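Local atomic coordinates of sugar-binding transcriptional regulator, LacI family (Enterococcus faecalis, PDB entry 3CS3), a protein that probably regulates transcription as a LacI-type repressor, its DNA binding expected to respond to a small sugar-like ligand held by the domain described here. Residues A[24-27]-A[28-32]; A[83-87]-A[88-92]; A[173-176]-A[177-181]. One frame throughout, in Å; residues are numbered along the deposited sequence. Where two conformers were deposited one is given.

Interaction 1: residues A[24-27]-A[28-32]; sequences GELL and EGIKK
Leu26, Leu27 and Ile30 form the sheet-facing side of helix 23-35, the helical crossover of the beta-alpha-beta unit that runs from strand 10-15 to strand 40-45. Four i to i+4 backbone hydrogen bonds wind the two segments into one helix. Lys31 N reaches Leu27 O at 2.9 Å and nearly straight, with an N-H...O angle of 169°, and Ile30 N meets Leu26 O at 3.0 Å. Glu28 N bonds to Gly24 O at 3.1 Å, while Gly29 N to Glu25 O is weak. Among the side chains, CD1 of Ile30 touches both leucines, 4.2 Å from CD1 of Leu27 and 4.4 Å from CG of Leu26. The chain of Ile30 is extended at chi2 (177°), which carries CD1 out to them, and its CG1 passes 3.4 Å from Leu26 O on the way. Beneath this layer Leu27 and Ile30 share Val13 and Met41, whereas Leu26 turns to strand 60-64 and helix 232-247; Leu27 also packs on Asp17 of the second subunit. Glu25 and Glu28 both reach helix 232-247 at His233, and Glu25 touches Lys232 as well. An apolar face on parallel strands, with Glu28 and Lys31 exposed, is the pattern of a helix in a Rossmann-like alpha/beta domain, here of the periplasmic binding protein type.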
ATOM      1  N   GLY A  24       2.247   4.753   2.258  1.00 37.57           N
ATOM      2  CA  GLY A  24       1.823   4.696   3.652  1.00 36.29           C
ATOM      3  C   GLY A  24       2.467   5.759   4.524  1.00 41.88           C
ATOM      4  O   GLY A  24       1.790   6.424   5.308  1.00 48.15           O
ATOM      5  N   GLU A  25       3.774   5.934   4.365  1.00 38.18           N
ATOM      6  CA  GLU A  25       4.523   6.890   5.173  1.00 42.00           C
ATOM      7  C   GLU A  25       4.448   8.313   4.605  1.00 39.57           C
ATOM      8  O   GLU A  25       4.603   9.293   5.339  1.00 42.72           O
ATOM      9  CB  GLU A  25       5.969   6.413   5.400  1.00 43.19           C
ATOM     10  CG  GLU A  25       6.595   5.632   4.237  1.00 65.03           C
ATOM     11  CD  GLU A  25       6.337   4.126   4.284  1.00 72.54           C
ATOM     12  OE1 GLU A  25       6.681   3.489   5.300  1.00 79.63           O
ATOM     13  OE2 GLU A  25       5.809   3.577   3.289  1.00 67.33           O
ATOM     14  N   LEU A  26       4.197   8.416   3.301  1.00 38.97           N
ATOM     15  CA  LEU A  26       3.906   9.693   2.656  1.00 37.59           C
ATOM     16  C   LEU A  26       2.544  10.230   3.118  1.00 41.98           C
ATOM     17  O   LEU A  26       2.437  11.387   3.532  1.00 38.59           O
ATOM     18  CB  LEU A  26       3.924   9.539   1.132  1.00 33.34           C
ATOM     19  CG  LEU A  26       3.566  10.777   0.303  1.00 32.51           C
ATOM     20  CD1 LEU A  26       4.689  11.796   0.307  1.00 26.17           C
ATOM     21  CD2 LEU A  26       3.199  10.389  -1.108  1.00 37.00           C
ATOM     22  N   LEU A  27       1.524   9.372   3.048  1.00 33.10           N
ATOM     23  CA  LEU A  27       0.171   9.673   3.521  1.00 39.94           C
ATOM     24  C   LEU A  27       0.089  10.036   5.007  1.00 36.96           C
ATOM     25  O   LEU A  27      -0.704  10.900   5.379  1.00 40.75           O
ATOM     26  CB  LEU A  27      -0.773   8.507   3.209  1.00 33.15           C
ATOM     27  CG  LEU A  27      -1.613   8.505   1.920  1.00 45.63           C
ATOM     28  CD1 LEU A  27      -1.186   9.551   0.890  1.00 45.12           C
ATOM     29  CD2 LEU A  27      -1.601   7.121   1.297  1.00 39.98           C
ATOM     30  N   GLU A  28       0.896   9.379   5.844  1.00 37.26           N
ATOM     31  CA  GLU A  28       0.964   9.654   7.284  0.50 41.70           C
ATOM     32  C   GLU A  28       1.528  11.041   7.552  1.00 38.63           C
ATOM     33  O   GLU A  28       1.124  11.725   8.488  1.00 48.05           O
ATOM     34  CB  GLU A  28       1.842   8.618   7.992  0.50 40.91           C
ATOM     35  CG  GLU A  28       1.119   7.362   8.470  0.50 48.72           C
ATOM     36  CD  GLU A  28       2.020   6.429   9.277  0.50 51.18           C
ATOM     37  OE1 GLU A  28       2.991   6.915   9.906  0.50 54.21           O
ATOM     38  OE2 GLU A  28       1.750   5.206   9.288  0.50 52.91           O
ATOM     39  N   GLY A  29       2.495  11.432   6.725  1.00 39.16           N
ATOM     40  CA  GLY A  29       3.105  12.749   6.805  1.00 28.80           C
ATOM     41  C   GLY A  29       2.161  13.846   6.353  1.00 32.54           C
ATOM     42  O   GLY A  29       2.122  14.922   6.961  1.00 36.31           O
ATOM     43  N   ILE A  30       1.414  13.577   5.278  1.00 31.43           N
ATOM     44  CA  ILE A  30       0.354  14.478   4.808  1.00 34.19           C
ATOM     45  C   ILE A  30      -0.699  14.668   5.911  1.00 38.35           C
ATOM     46  O   ILE A  30      -0.990  15.807   6.299  1.00 35.30           O
ATOM     47  CB  ILE A  30      -0.297  13.993   3.476  1.00 38.68           C
ATOM     48  CG1 ILE A  30       0.722  14.005   2.328  1.00 31.73           C
ATOM     49  CG2 ILE A  30      -1.456  14.885   3.086  1.00 31.36           C
ATOM     50  CD1 ILE A  30       0.188  13.483   0.988  1.00 26.32           C
ATOM     51  N   LYS A  31      -1.214  13.551   6.432  1.00 37.28           N
ATOM     52  CA  LYS A  31      -2.188  13.539   7.534  1.00 46.08           C
ATOM     53  C   LYS A  31      -1.780  14.379   8.741  1.00 42.62           C
ATOM     54  O   LYS A  31      -2.571  15.190   9.219  1.00 43.66           O
ATOM     55  CB  LYS A  31      -2.453  12.110   8.004  1.00 45.13           C
ATOM     56  CG  LYS A  31      -3.771  11.522   7.547  1.00 59.93           C
ATOM     57  CD  LYS A  31      -3.918  10.055   7.972  1.00 62.06           C
ATOM     58  CE  LYS A  31      -3.762   9.851   9.488  1.00 74.13           C
ATOM     59  NZ  LYS A  31      -4.941  10.310  10.278  1.00 75.29           N
ATOM     60  N   LYS A  32      -0.547  14.174   9.209  1.00 41.46           N
ATOM     61  CA  LYS A  32      -0.031  14.860  10.392  0.50 43.78           C
ATOM     62  C   LYS A  32       0.131  16.356  10.144  1.00 44.76           C
ATOM     63  O   LYS A  32      -0.152  17.169  11.029  1.00 49.30           O
ATOM     64  CB  LYS A  32       1.298  14.239  10.849  0.50 47.55           C
ATOM     65  CG  LYS A  32       1.617  14.422  12.340  0.50 53.10           C
ATOM     66  CD  LYS A  32       2.492  15.648  12.615  0.50 60.99           C
ATOM     67  CE  LYS A  32       2.743  15.851  14.111  0.50 59.39           C
ATOM     68  NZ  LYS A  32       1.553  16.389  14.835  0.50 59.34           N
TER

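Interaction 2: residues A[83-87]-A[88-92]; sequences IVVLD and RTTEH
Arg88 turns back on its chain neighbour Asp87 and grips the carboxylate side-on, with one nitrogen for each oxygen. NE donates to Asp87 OD1 at 2.8 Å and NH1 to Asp87 OD2 at 2.6 Å, both nearly straight. Asp87 CG lies in the guanidinium plane, at its edge, yet the two flat groups are turned 46° apart, so each oxygen is approached from above the carboxylate plane. Both CG atoms sit between their own backbone N and carbonyl carbon (chi1 60° for Asp87, 73° for Arg88), which sends the side chains off side by side in the same direction; a bend at chi3 of Arg88 then brings the guanidinium round to the acid. Val85 packs against the aliphatic part of the arginine at about a right angle, its CB 4.1 Å from Arg88 CG. Val85 CG2 lies 3.4 Å from Arg88 O and reaches 4.3 Å to CG2 of Thr90. All this happens where strand 82-85, in the parallel part of the mixed sheet, ends and the chain loops over toward strand 95-100, in the carboxyl-end loops of an alpha/beta domain. Further out, OD2 of Asp87 also accepts a hydrogen bond from Asp65 N, which gives that oxygen a second donor. NH2 of Arg88 bonds to Phe68 O and Thr70 OG1, fixing the rotation of the guanidinium, while Ile73 of helix 70-78 touches the arginine side chain.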
ATOM      1  N   ILE A  83      -3.100  23.817  -5.673  1.00 39.60           N
ATOM      2  CA  ILE A  83      -2.536  22.494  -5.962  1.00 35.24           C
ATOM      3  C   ILE A  83      -1.039  22.394  -5.639  1.00 36.21           C
ATOM      4  O   ILE A  83      -0.266  23.281  -5.972  1.00 37.47           O
ATOM      5  CB  ILE A  83      -2.800  22.068  -7.442  1.00 37.53           C
ATOM      6  CG1 ILE A  83      -4.303  22.006  -7.731  1.00 36.50           C
ATOM      7  CG2 ILE A  83      -2.205  20.694  -7.728  1.00 28.80           C
ATOM      8  CD1 ILE A  83      -4.658  22.260  -9.154  1.00 41.62           C
ATOM      9  N   VAL A  84      -0.644  21.314  -4.971  1.00 32.52           N
ATOM     10  CA  VAL A  84       0.770  20.966  -4.841  1.00 30.18           C
ATOM     11  C   VAL A  84       1.073  19.705  -5.662  1.00 31.23           C
ATOM     12  O   VAL A  84       0.438  18.667  -5.486  1.00 30.57           O
ATOM     13  CB  VAL A  84       1.199  20.811  -3.360  1.00 27.40           C
ATOM     14  CG1 VAL A  84       2.637  20.351  -3.260  1.00 34.19           C
ATOM     15  CG2 VAL A  84       1.052  22.142  -2.637  1.00 30.38           C
ATOM     16  N   VAL A  85       2.013  19.823  -6.593  1.00 32.11           N
ATOM     17  CA  VAL A  85       2.446  18.682  -7.389  1.00 34.24           C
ATOM     18  C   VAL A  85       3.722  18.073  -6.819  1.00 35.12           C
ATOM     19  O   VAL A  85       4.628  18.782  -6.372  1.00 34.48           O
ATOM     20  CB  VAL A  85       2.612  19.024  -8.900  1.00 33.03           C
ATOM     21  CG1 VAL A  85       1.252  19.192  -9.560  1.00 29.28           C
ATOM     22  CG2 VAL A  85       3.460  20.262  -9.102  1.00 34.81           C
ATOM     23  N   LEU A  86       3.759  16.746  -6.817  1.00 30.64           N
ATOM     24  CA  LEU A  86       4.872  15.990  -6.269  1.00 28.27           C
ATOM     25  C   LEU A  86       5.577  15.213  -7.376  1.00 33.51           C
ATOM     26  O   LEU A  86       6.505  14.447  -7.119  1.00 33.36           O
ATOM     27  CB  LEU A  86       4.363  15.007  -5.210  1.00 29.91           C
ATOM     28  CG  LEU A  86       3.489  15.454  -4.034  1.00 27.76           C
ATOM     29  CD1 LEU A  86       3.430  14.322  -3.025  1.00 22.59           C
ATOM     30  CD2 LEU A  86       3.999  16.722  -3.360  1.00 23.73           C
ATOM     31  N   ASP A  87       5.144  15.437  -8.614  1.00 34.86           N
ATOM     32  CA  ASP A  87       5.489  14.550  -9.718  1.00 40.33           C
ATOM     33  C   ASP A  87       5.939  15.253 -10.997  1.00 42.26           C
ATOM     34  O   ASP A  87       6.289  14.583 -11.971  1.00 46.48           O
ATOM     35  CB  ASP A  87       4.298  13.623 -10.024  1.00 36.40           C
ATOM     36  CG  ASP A  87       3.029  14.385 -10.421  1.00 41.15           C
ATOM     37  OD1 ASP A  87       2.997  15.635 -10.378  1.00 38.17           O
ATOM     38  OD2 ASP A  87       2.041  13.720 -10.782  1.00 42.33           O
ATOM     39  N   ARG A  88       5.906  16.588 -10.993  1.00 39.61           N
ATOM     40  CA  ARG A  88       6.193  17.395 -12.182  1.00 34.38           C
ATOM     41  C   ARG A  88       6.518  18.842 -11.822  1.00 37.83           C
ATOM     42  O   ARG A  88       6.286  19.268 -10.688  1.00 41.57           O
ATOM     43  CB  ARG A  88       5.010  17.366 -13.151  1.00 33.80           C
ATOM     44  CG  ARG A  88       3.798  18.166 -12.704  1.00 26.44           C
ATOM     45  CD  ARG A  88       2.559  17.721 -13.440  1.00 26.93           C
ATOM     46  NE  ARG A  88       2.042  16.476 -12.888  1.00 35.24           N
ATOM     47  CZ  ARG A  88       1.056  15.767 -13.423  1.00 36.19           C
ATOM     48  NH1 ARG A  88       0.647  14.658 -12.829  1.00 32.62           N
ATOM     49  NH2 ARG A  88       0.466  16.168 -14.538  1.00 32.92           N
ATOM     50  N   THR A  89       7.054  19.586 -12.790  1.00 35.86           N
ATOM     51  CA  THR A  89       7.317  21.018 -12.609  1.00 41.39           C
ATOM     52  C   THR A  89       6.191  21.844 -13.205  1.00 47.29           C
ATOM     53  O   THR A  89       5.463  21.385 -14.090  1.00 49.25           O
ATOM     54  CB  THR A  89       8.648  21.484 -13.242  1.00 36.29           C
ATOM     55  OG1 THR A  89       8.649  21.177 -14.640  1.00 48.35           O
ATOM     56  CG2 THR A  89       9.839  20.824 -12.567  1.00 38.86           C
ATOM     57  N   THR A  90       6.065  23.072 -12.720  1.00 52.45           N
ATOM     58  CA  THR A  90       4.982  23.956 -13.121  1.00 58.70           C
ATOM     59  C   THR A  90       5.438  25.410 -13.052  1.00 62.97           C
ATOM     60  O   THR A  90       6.437  25.727 -12.399  1.00 67.78           O
ATOM     61  CB  THR A  90       3.736  23.739 -12.232  1.00 54.64           C
ATOM     62  OG1 THR A  90       2.635  24.494 -12.748  1.00 69.28           O
ATOM     63  CG2 THR A  90       4.016  24.158 -10.789  1.00 58.84           C
ATOM     64  N   GLU A  91       4.709  26.284 -13.738  1.00 66.37           N
ATOM     65  CA  GLU A  91       4.985  27.712 -13.699  1.00 71.01           C
ATOM     66  C   GLU A  91       3.689  28.474 -13.443  1.00 71.26           C
ATOM     67  O   GLU A  91       3.694  29.692 -13.233  1.00 70.45           O
ATOM     68  CB  GLU A  91       5.640  28.165 -15.008  1.00 76.16           C
ATOM     69  CG  GLU A  91       6.685  29.265 -14.833  1.00 90.32           C
ATOM     70  CD  GLU A  91       7.860  28.831 -13.965  1.00 98.08           C
ATOM     71  OE1 GLU A  91       8.604  27.915 -14.378  1.00 99.94           O
ATOM     72  OE2 GLU A  91       8.036  29.408 -12.870  1.00100.95           O
ATOM     73  N   HIS A  92       2.587  27.728 -13.448  1.00 67.66           N
ATOM     74  CA  HIS A  92       1.246  28.262 -13.245  1.00 67.34           C
ATOM     75  C   HIS A  92       1.061  28.786 -11.824  1.00 64.23           C
ATOM     76  O   HIS A  92       1.627  28.244 -10.870  1.00 59.30           O
ATOM     77  CB  HIS A  92       0.215  27.170 -13.544  1.00 67.07           C
ATOM     78  CG  HIS A  92      -1.176  27.682 -13.757  1.00 74.59           C
ATOM     79  ND1 HIS A  92      -2.152  27.614 -12.787  1.00 73.95           N
ATOM     80  CD2 HIS A  92      -1.759  28.254 -14.837  1.00 81.95           C
ATOM     81  CE1 HIS A  92      -3.275  28.128 -13.257  1.00 73.56           C
ATOM     82  NE2 HIS A  92      -3.062  28.524 -14.499  1.00 85.84           N
TER

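Interaction 3: residues A[173-176]-A[177-181]; sequences QPQT and EPVDV
Gln175 and Val179 make the apolar part of this turn: CB of the glutamine rests 3.7 Å from CG2 of the valine. That methyl is anti to its own carbonyl carbon, beside the backbone N, and this turns it back toward the incoming loop, where it also comes to 4.0 Å from Thr176 O. Leu122 of strand 121-125 touches both side chains and completes the small cluster. The touching glutamine atom is CB alone; beyond it the chain bends at chi2 (-79°) and carries the amide away, where OE1 accepts a hydrogen bond from Lys120 NZ and NE2 gives a weak one to Ile170 O at the end of helix 160-170. The loop is the return from that helix to strand 179-183, the helix-to-strand half of a beta-alpha-beta crossover in the four-stranded parallel sheet, and it lies in the periplasmic binding protein-like family region. Close backbone approaches come next. Thr176 O stands 3.5 Å from Pro178 O, two acceptors with no proton to share. From side chain to backbone, Thr176 CB lies 4.1 Å from the same Pro178 O. Lys119 and Lys120 also touch the Thr176 side chain, while Val179 and Val181 pair through their backbones with strand 207-210.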
ATOM      1  N   GLN A 173      18.369 -12.588 -23.452  1.00105.47           N
ATOM      2  CA  GLN A 173      19.518 -12.153 -24.249  1.00111.11           C
ATOM      3  C   GLN A 173      20.827 -12.290 -23.468  1.00112.59           C
ATOM      4  O   GLN A 173      20.851 -12.037 -22.260  1.00111.58           O
ATOM      5  CB  GLN A 173      19.338 -10.703 -24.713  1.00112.81           C
ATOM      6  CG  GLN A 173      18.427 -10.536 -25.921  1.00118.06           C
ATOM      7  CD  GLN A 173      16.960 -10.441 -25.545  1.00123.12           C
ATOM      8  OE1 GLN A 173      16.526  -9.459 -24.943  1.00125.63           O
ATOM      9  NE2 GLN A 173      16.188 -11.461 -25.906  1.00125.23           N
ATOM     10  N   PRO A 174      21.913 -12.710 -24.153  1.00114.85           N
ATOM     11  CA  PRO A 174      23.231 -12.797 -23.515  1.00113.76           C
ATOM     12  C   PRO A 174      23.747 -11.429 -23.066  1.00109.65           C
ATOM     13  O   PRO A 174      23.873 -10.509 -23.879  1.00110.07           O
ATOM     14  CB  PRO A 174      24.126 -13.380 -24.620  1.00114.47           C
ATOM     15  CG  PRO A 174      23.184 -14.017 -25.590  1.00116.21           C
ATOM     16  CD  PRO A 174      21.964 -13.157 -25.559  1.00115.30           C
ATOM     17  N   GLN A 175      24.019 -11.307 -21.769  1.00104.34           N
ATOM     18  CA  GLN A 175      24.504 -10.061 -21.184  1.00 99.31           C
ATOM     19  C   GLN A 175      25.946 -10.224 -20.699  1.00 98.25           C
ATOM     20  O   GLN A 175      26.544 -11.288 -20.875  1.00 99.76           O
ATOM     21  CB  GLN A 175      23.594  -9.629 -20.027  1.00 96.58           C
ATOM     22  CG  GLN A 175      22.122  -9.421 -20.400  1.00 87.39           C
ATOM     23  CD  GLN A 175      21.848  -8.086 -21.085  1.00 79.44           C
ATOM     24  OE1 GLN A 175      22.670  -7.164 -21.050  1.00 77.31           O
ATOM     25  NE2 GLN A 175      20.676  -7.977 -21.703  1.00 60.06           N
ATOM     26  N   THR A 176      26.492  -9.172 -20.088  1.00 95.92           N
ATOM     27  CA  THR A 176      27.862  -9.182 -19.559  1.00 96.90           C
ATOM     28  C   THR A 176      27.942 -10.047 -18.286  1.00 96.85           C
ATOM     29  O   THR A 176      26.906 -10.469 -17.761  1.00 95.04           O
ATOM     30  CB  THR A 176      28.390  -7.741 -19.304  1.00 97.21           C
ATOM     31  OG1 THR A 176      27.691  -6.815 -20.144  1.00 98.30           O
ATOM     32  CG2 THR A 176      29.885  -7.642 -19.604  1.00 97.03           C
ATOM     33  N   GLU A 177      29.163 -10.298 -17.804  1.00 96.47           N
ATOM     34  CA  GLU A 177      29.432 -11.321 -16.778  1.00 95.81           C
ATOM     35  C   GLU A 177      28.596 -11.141 -15.492  1.00 91.49           C
ATOM     36  O   GLU A 177      27.827 -12.043 -15.149  1.00 96.25           O
ATOM     37  CB  GLU A 177      30.945 -11.495 -16.508  1.00100.14           C
ATOM     38  CG  GLU A 177      31.873 -11.265 -17.721  1.00105.16           C
ATOM     39  CD  GLU A 177      31.557 -12.156 -18.922  1.00108.29           C
ATOM     40  OE1 GLU A 177      31.399 -13.385 -18.741  1.00111.07           O
ATOM     41  OE2 GLU A 177      31.470 -11.621 -20.049  1.00 99.19           O
ATOM     42  N   PRO A 178      28.732  -9.996 -14.779  1.00 81.84           N
ATOM     43  CA  PRO A 178      27.571  -9.645 -13.958  1.00 71.03           C
ATOM     44  C   PRO A 178      26.593  -8.727 -14.710  1.00 63.12           C
ATOM     45  O   PRO A 178      27.018  -7.841 -15.460  1.00 58.94           O
ATOM     46  CB  PRO A 178      28.192  -8.916 -12.757  1.00 69.62           C
ATOM     47  CG  PRO A 178      29.652  -8.647 -13.129  1.00 76.71           C
ATOM     48  CD  PRO A 178      29.839  -9.046 -14.566  1.00 82.19           C
ATOM     49  N   VAL A 179      25.295  -8.959 -14.528  1.00 55.97           N
ATOM     50  CA  VAL A 179      24.266  -8.079 -15.083  1.00 50.21           C
ATOM     51  C   VAL A 179      24.009  -6.932 -14.103  1.00 50.58           C
ATOM     52  O   VAL A 179      23.529  -7.153 -12.993  1.00 51.75           O
ATOM     53  CB  VAL A 179      22.942  -8.833 -15.369  1.00 51.51           C
ATOM     54  CG1 VAL A 179      21.892  -7.884 -15.938  1.00 49.51           C
ATOM     55  CG2 VAL A 179      23.174  -9.993 -16.321  1.00 48.31           C
ATOM     56  N   ASP A 180      24.334  -5.711 -14.514  1.00 47.71           N
ATOM     57  CA  ASP A 180      24.181  -4.549 -13.644  1.00 41.73           C
ATOM     58  C   ASP A 180      22.923  -3.769 -13.979  1.00 42.29           C
ATOM     59  O   ASP A 180      22.743  -3.326 -15.115  1.00 39.11           O
ATOM     60  CB  ASP A 180      25.430  -3.671 -13.693  1.00 43.28           C
ATOM     61  CG  ASP A 180      26.633  -4.345 -13.051  1.00 55.30           C
ATOM     62  OD1 ASP A 180      26.464  -5.436 -12.466  1.00 59.46           O
ATOM     63  OD2 ASP A 180      27.746  -3.786 -13.121  1.00 58.50           O
ATOM     64  N   VAL A 181      22.043  -3.635 -12.985  1.00 40.66           N
ATOM     65  CA  VAL A 181      20.736  -3.003 -13.164  1.00 36.37           C
ATOM     66  C   VAL A 181      20.533  -1.824 -12.212  1.00 37.04           C
ATOM     67  O   VAL A 181      20.731  -1.946 -11.000  1.00 36.79           O
ATOM     68  CB  VAL A 181      19.562  -4.012 -12.968  1.00 38.92           C
ATOM     69  CG1 VAL A 181      18.215  -3.345 -13.269  1.00 27.67           C
ATOM     70  CG2 VAL A 181      19.739  -5.255 -13.847  1.00 33.56           C
TER

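Overall arrangement
Interactions 1 and 2 belong to the same lobe, built round the sheet that includes strands 10-15, 60-64 and 82-85. Their centres are 19 Å apart, and their nearest atoms come to about 4 Å without touching. Strand 60-64 lies between strands 10-15 and 82-85, and side chains from both contacts reach it: Leu26 and Leu86 both pack on Leu64. Trp235 of helix 232-247 likewise touches both leucines. Interaction 3 sits in the other lobe, on the four-stranded sheet, with centres 39 Å from interaction 1 and 38 Å from interaction 2, on the opposite side of the chain's centre. A sulfate, probably from the crystallisation liquor, lies about 4 Å from the Glu25 side chain.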